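Local coordinates for protein beta-1,4-galactanase (Humicola insolens, PDB 1HJQ) that hydrolyses beta-1,4-galactosidic linkages in type I arabinogalactans, as a family 53 glycoside hydrolase of clan GH-A, at residues A[276-279]-A[280-284]; A[225-228]-A[229-233]. One frame throughout, in Å; residues are numbered along the deposited sequence.

Contact 1: residues A[276-279]-A[280-284]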
loop_
_atom_site.group_PDB
_atom_site.type_symbol
_atom_site.label_atom_id
_atom_site.label_comp_id
_atom_site.label_asym_id
_atom_site.label_seq_id
_atom_site.Cartn_x
_atom_site.Cartn_y
_atom_site.Cartn_z
ATOM N N TYR A 276 17.654 -0.379 6.837
ATOM C CA TYR A 276 16.892 0.382 5.854
ATOM C C TYR A 276 15.474 0.706 6.309
ATOM O O TYR A 276 15.033 1.851 6.221
ATOM C CB TYR A 276 16.824 -0.371 4.520
ATOM C CG TYR A 276 16.102 0.394 3.426
ATOM C CD1 TYR A 276 16.750 1.392 2.688
ATOM C CD2 TYR A 276 14.770 0.119 3.128
ATOM C CE1 TYR A 276 16.085 2.092 1.672
ATOM C CE2 TYR A 276 14.095 0.810 2.126
ATOM C CZ TYR A 276 14.753 1.790 1.398
ATOM O OH TYR A 276 14.072 2.442 0.391
ATOM N N ILE A 277 14.756 -0.306 6.779
ATOM C CA ILE A 277 13.387 -0.105 7.227
ATOM C C ILE A 277 13.349 0.903 8.359
ATOM O O ILE A 277 12.426 1.705 8.456
ATOM C CB ILE A 277 12.753 -1.432 7.696
ATOM C CG1 ILE A 277 12.666 -2.401 6.515
ATOM C CG2 ILE A 277 11.362 -1.174 8.279
ATOM C CD1 ILE A 277 12.203 -3.787 6.889
ATOM N N GLN A 278 14.367 0.874 9.205
ATOM C CA GLN A 278 14.429 1.794 10.327
ATOM C C GLN A 278 14.740 3.217 9.866
ATOM O O GLN A 278 14.178 4.176 10.392
ATOM C CB GLN A 278 15.466 1.305 11.343
ATOM C CG GLN A 278 15.531 2.111 12.633
ATOM C CD GLN A 278 15.704 1.231 13.865
ATOM O OE1 GLN A 278 16.524 0.298 13.876
ATOM N NE2 GLN A 278 14.935 1.527 14.915
ATOM N N SER A 279 15.627 3.355 8.885
ATOM C CA SER A 279 15.980 4.672 8.356
ATOM C C SER A 279 14.753 5.328 7.729
ATOM O O SER A 279 14.500 6.520 7.925
ATOM C CB SER A 279 17.059 4.555 7.283
ATOM O OG SER A 279 18.242 3.996 7.805
ATOM N N VAL A 280 14.000 4.536 6.968
ATOM C CA VAL A 280 12.800 5.021 6.306
ATOM C C VAL A 280 11.773 5.436 7.351
ATOM O O VAL A 280 11.064 6.429 7.178
ATOM C CB VAL A 280 12.208 3.934 5.389
ATOM C CG1 VAL A 280 10.921 4.428 4.743
ATOM C CG2 VAL A 280 13.225 3.560 4.331
ATOM N N ALA A 281 11.699 4.679 8.440
ATOM C CA ALA A 281 10.766 4.996 9.515
ATOM C C ALA A 281 11.157 6.337 10.132
ATOM O O ALA A 281 10.301 7.180 10.407
ATOM C CB ALA A 281 10.783 3.897 10.580
ATOM N N ASN A 282 12.454 6.537 10.338
ATOM C CA ASN A 282 12.935 7.785 10.913
ATOM C C ASN A 282 12.518 8.963 10.056
ATOM O O ASN A 282 12.117 9.999 10.584
ATOM C CB ASN A 282 14.455 7.776 11.051
ATOM C CG ASN A 282 14.942 6.688 11.982
ATOM O OD1 ASN A 282 14.344 6.446 13.035
ATOM N ND2 ASN A 282 16.040 6.027 11.606
ATOM N N VAL A 283 12.614 8.812 8.737
ATOM C CA VAL A 283 12.224 9.890 7.836
ATOM C C VAL A 283 10.753 10.226 8.034
ATOM O O VAL A 283 10.399 11.380 8.247
ATOM C CB VAL A 283 12.478 9.517 6.357
ATOM C CG1 VAL A 283 11.758 10.490 5.429
ATOM C CG2 VAL A 283 13.972 9.537 6.076
ATOM N N VAL A 284 9.900 9.212 7.977
ATOM C CA VAL A 284 8.467 9.410 8.164
ATOM C C VAL A 284 8.153 10.038 9.534
ATOM O O VAL A 284 7.417 11.023 9.624
ATOM C CB VAL A 284 7.716 8.075 8.046
ATOM C CG1 VAL A 284 6.233 8.304 8.225
ATOM C CG2 VAL A 284 8.013 7.436 6.700
#

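Contact 2: residues A[225-228]-A[229-233]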
loop_
_atom_site.group_PDB
_atom_site.type_symbol
_atom_site.label_atom_id
_atom_site.label_comp_id
_atom_site.label_asym_id
_atom_site.label_seq_id
_atom_site.Cartn_x
_atom_site.Cartn_y
_atom_site.Cartn_z
ATOM N N SER A 225 15.297 13.147 -0.120
ATOM C CA SER A 225 14.246 13.560 -1.044
ATOM C C SER A 225 12.879 13.160 -0.502
ATOM O O SER A 225 11.931 13.936 -0.569
ATOM C CB SER A 225 14.456 12.928 -2.416
ATOM O OG SER A 225 15.606 13.456 -3.045
ATOM N N LEU A 226 12.775 11.945 0.024
ATOM C CA LEU A 226 11.513 11.490 0.595
ATOM C C LEU A 226 11.203 12.434 1.752
ATOM O O LEU A 226 10.083 12.928 1.899
ATOM C CB LEU A 226 11.640 10.051 1.112
ATOM C CG LEU A 226 10.455 9.514 1.920
ATOM C CD1 LEU A 226 9.204 9.489 1.057
ATOM C CD2 LEU A 226 10.773 8.120 2.431
ATOM N N ARG A 227 12.222 12.683 2.560
ATOM C CA ARG A 227 12.120 13.566 3.709
ATOM C C ARG A 227 11.583 14.936 3.305
ATOM O O ARG A 227 10.660 15.466 3.930
ATOM C CB ARG A 227 13.499 13.723 4.340
ATOM C CG ARG A 227 13.598 14.790 5.394
ATOM C CD ARG A 227 13.625 14.195 6.773
ATOM N NE ARG A 227 14.014 15.211 7.744
ATOM C CZ ARG A 227 15.235 15.727 7.833
ATOM N NH1 ARG A 227 16.201 15.318 7.014
ATOM N NH2 ARG A 227 15.484 16.670 8.732
ATOM N N ARG A 228 12.172 15.508 2.263
ATOM C CA ARG A 228 11.755 16.814 1.780
ATOM C C ARG A 228 10.367 16.774 1.178
ATOM O O ARG A 228 9.543 17.648 1.434
ATOM C CB ARG A 228 12.730 17.326 0.721
ATOM C CG ARG A 228 12.280 18.616 0.055
ATOM C CD ARG A 228 13.351 19.115 -0.888
ATOM N NE ARG A 228 14.190 20.186 -0.333
ATOM C CZ ARG A 228 14.687 20.226 0.904
ATOM N NH1 ARG A 228 14.440 19.255 1.783
ATOM N NH2 ARG A 228 15.468 21.240 1.254
ATOM N N SER A 229 10.121 15.755 0.366
ATOM C CA SER A 229 8.843 15.597 -0.304
ATOM C C SER A 229 7.709 15.531 0.709
ATOM O O SER A 229 6.717 16.250 0.583
ATOM C CB SER A 229 8.861 14.342 -1.171
ATOM O OG SER A 229 7.724 14.296 -2.003
ATOM N N LEU A 230 7.863 14.681 1.719
ATOM C CA LEU A 230 6.844 14.548 2.747
ATOM C C LEU A 230 6.585 15.888 3.433
ATOM O O LEU A 230 5.434 16.289 3.601
ATOM C CB LEU A 230 7.259 13.498 3.786
ATOM C CG LEU A 230 7.504 12.105 3.206
ATOM C CD1 LEU A 230 7.833 11.124 4.312
ATOM C CD2 LEU A 230 6.277 11.653 2.442
ATOM N N ASN A 231 7.653 16.581 3.823
ATOM C CA ASN A 231 7.504 17.876 4.476
ATOM C C ASN A 231 6.764 18.857 3.587
ATOM O O ASN A 231 5.888 19.587 4.060
ATOM C CB ASN A 231 8.864 18.455 4.853
ATOM C CG ASN A 231 9.381 17.910 6.172
ATOM O OD1 ASN A 231 8.753 18.098 7.218
ATOM N ND2 ASN A 231 10.526 17.235 6.132
ATOM N N ASN A 232 7.109 18.866 2.301
ATOM C CA ASN A 232 6.453 19.762 1.354
ATOM C C ASN A 232 4.966 19.436 1.225
ATOM O O ASN A 232 4.120 20.333 1.216
ATOM C CB ASN A 232 7.106 19.670 -0.027
ATOM C CG ASN A 232 8.524 20.207 -0.047
ATOM O OD1 ASN A 232 8.965 20.879 0.883
ATOM N ND2 ASN A 232 9.244 19.920 -1.125
ATOM N N MET A 233 4.660 18.147 1.121
ATOM C CA MET A 233 3.281 17.684 0.987
ATOM C C MET A 233 2.466 18.075 2.215
ATOM O O MET A 233 1.398 18.686 2.097
ATOM C CB MET A 233 3.254 16.160 0.810
ATOM C CG MET A 233 3.915 15.664 -0.473
ATOM S SD MET A 233 4.156 13.863 -0.501
ATOM C CE MET A 233 2.457 13.282 -0.209
HETATM O O HOH W 1 11.811 16.235 9.159
#

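Contact 1: residues A[276-279]-A[280-284]
Val-280 lays its CG2 methyl over one face of the Tyr-276 ring, one turn back on helix 270-286, in a CH-pi contact 3.8 Å from CG2 to the ring centroid. The methyl is shifted toward the rim; of the ring atoms Tyr-276 CE2 is nearest, at 3.6 Å. With CG trans to the main-chain nitrogen (chi1 -177°), Tyr-276 swings its ring forward, alongside the next turn and under the Val-280 methyl. This side is buried: Tyr-276 also stacks with Trp-248, while Val-280 and Ala-281 press on Leu-293 of strand 290-296. Cutting Tyr-276 back to an alanine would probably leave the Val-280 methyl without its aromatic face and Trp-248 without its stacking mate.

The other side is looser and more polar. Gln-278, which touches Arg-331, and the exposed Asn-282 hold their amide planes only 11° apart, yet their side chains barely meet, Gln-278 CG lying 4.1 Å from Asn-282 ND2. Asn-282 N bonds to Gln-278 O at 2.9 Å; its ND2 approaches that oxygen too, at an angle too poor for a bond. The helix thus divides by chemistry, with dispersion and CH-pi packing turned to the strand and its adjoining loops and the two carboxamides on the more polar flank.

Contact 2: residues A[225-228]-A[229-233]
Leu-226 and Leu-230 meet one turn apart on helix 223-237, which links strands 208-212 and 240-245 in a beta-alpha-beta unit of the TIM barrel. The two side chains cross obliquely, the Leu-226 CD1 methyl resting 3.8 Å from Leu-230 CG. Their first torsions differ: Leu-226 has CG anti to its main-chain nitrogen, whereas Leu-230 carries CG beside the nitrogen and turned back toward the preceding turn, and the branches therefore converge. Strand 240-245 lies beneath the pair, with Val-243 touching Leu-226 and Val-241 touching Leu-230. Ser-229 is buried on another flank, beside Trp-185, and its OG is bonded to Gly-182 O.

The polar side chains follow a different pattern. Arg-227 and Asn-231 run side by side and point the same way, but their guanidinium and amide planes are turned 68° from each other, with no stacking between them. Arg-227 O receives two N-H groups of Asn-231: the backbone N at 3.2 Å, and ND2 at 2.8 Å in a weak, strongly bent bond. The Asn-231 amide lies back along the helix, where this weak bond can form.

Arg-228 and Asn-232 are slanted across one another, their flat groups inclined by 57°. What touches here is the aliphatic stem of the arginine, Arg-228 CG lying 3.5 Å from Asn-232 ND2, and not the guanidinium. All four of these polar residues also meet a neighbouring molecule in the crystal, which may influence how their ends are set.

A bend at chi2 (104°) goes with an Arg-227 chain that lies alongside Asn-231, so that NE and ND2 can share a water. That water lies in the guanidinium plane at its edge, accepting from Arg-227 NE at 2.8 Å and, weakly, from Asn-231 ND2 at 3.4 Å.

In the fold
Contact 2, on helix 223-237, comes first along the chain, and contact 1 follows on helix 270-286; strand 240-245 of the eight-stranded parallel barrel lies between the two helices in sequence. Their centres are about 13 Å apart, and the helices pack directly on each other outside the barrel. The seam runs through Val-283, whose CG1 sits 3.5 Å from Arg-227 CA and also touches Leu-226 and Leu-230. The apolar sides of the two contacts meet in this seam and pack on neighbouring strands. The side chains of Val-280 and Leu-226 are each about 10 Å from that of Glu-245, the assigned nucleophile, and neither contact includes a residue assigned as catalytic.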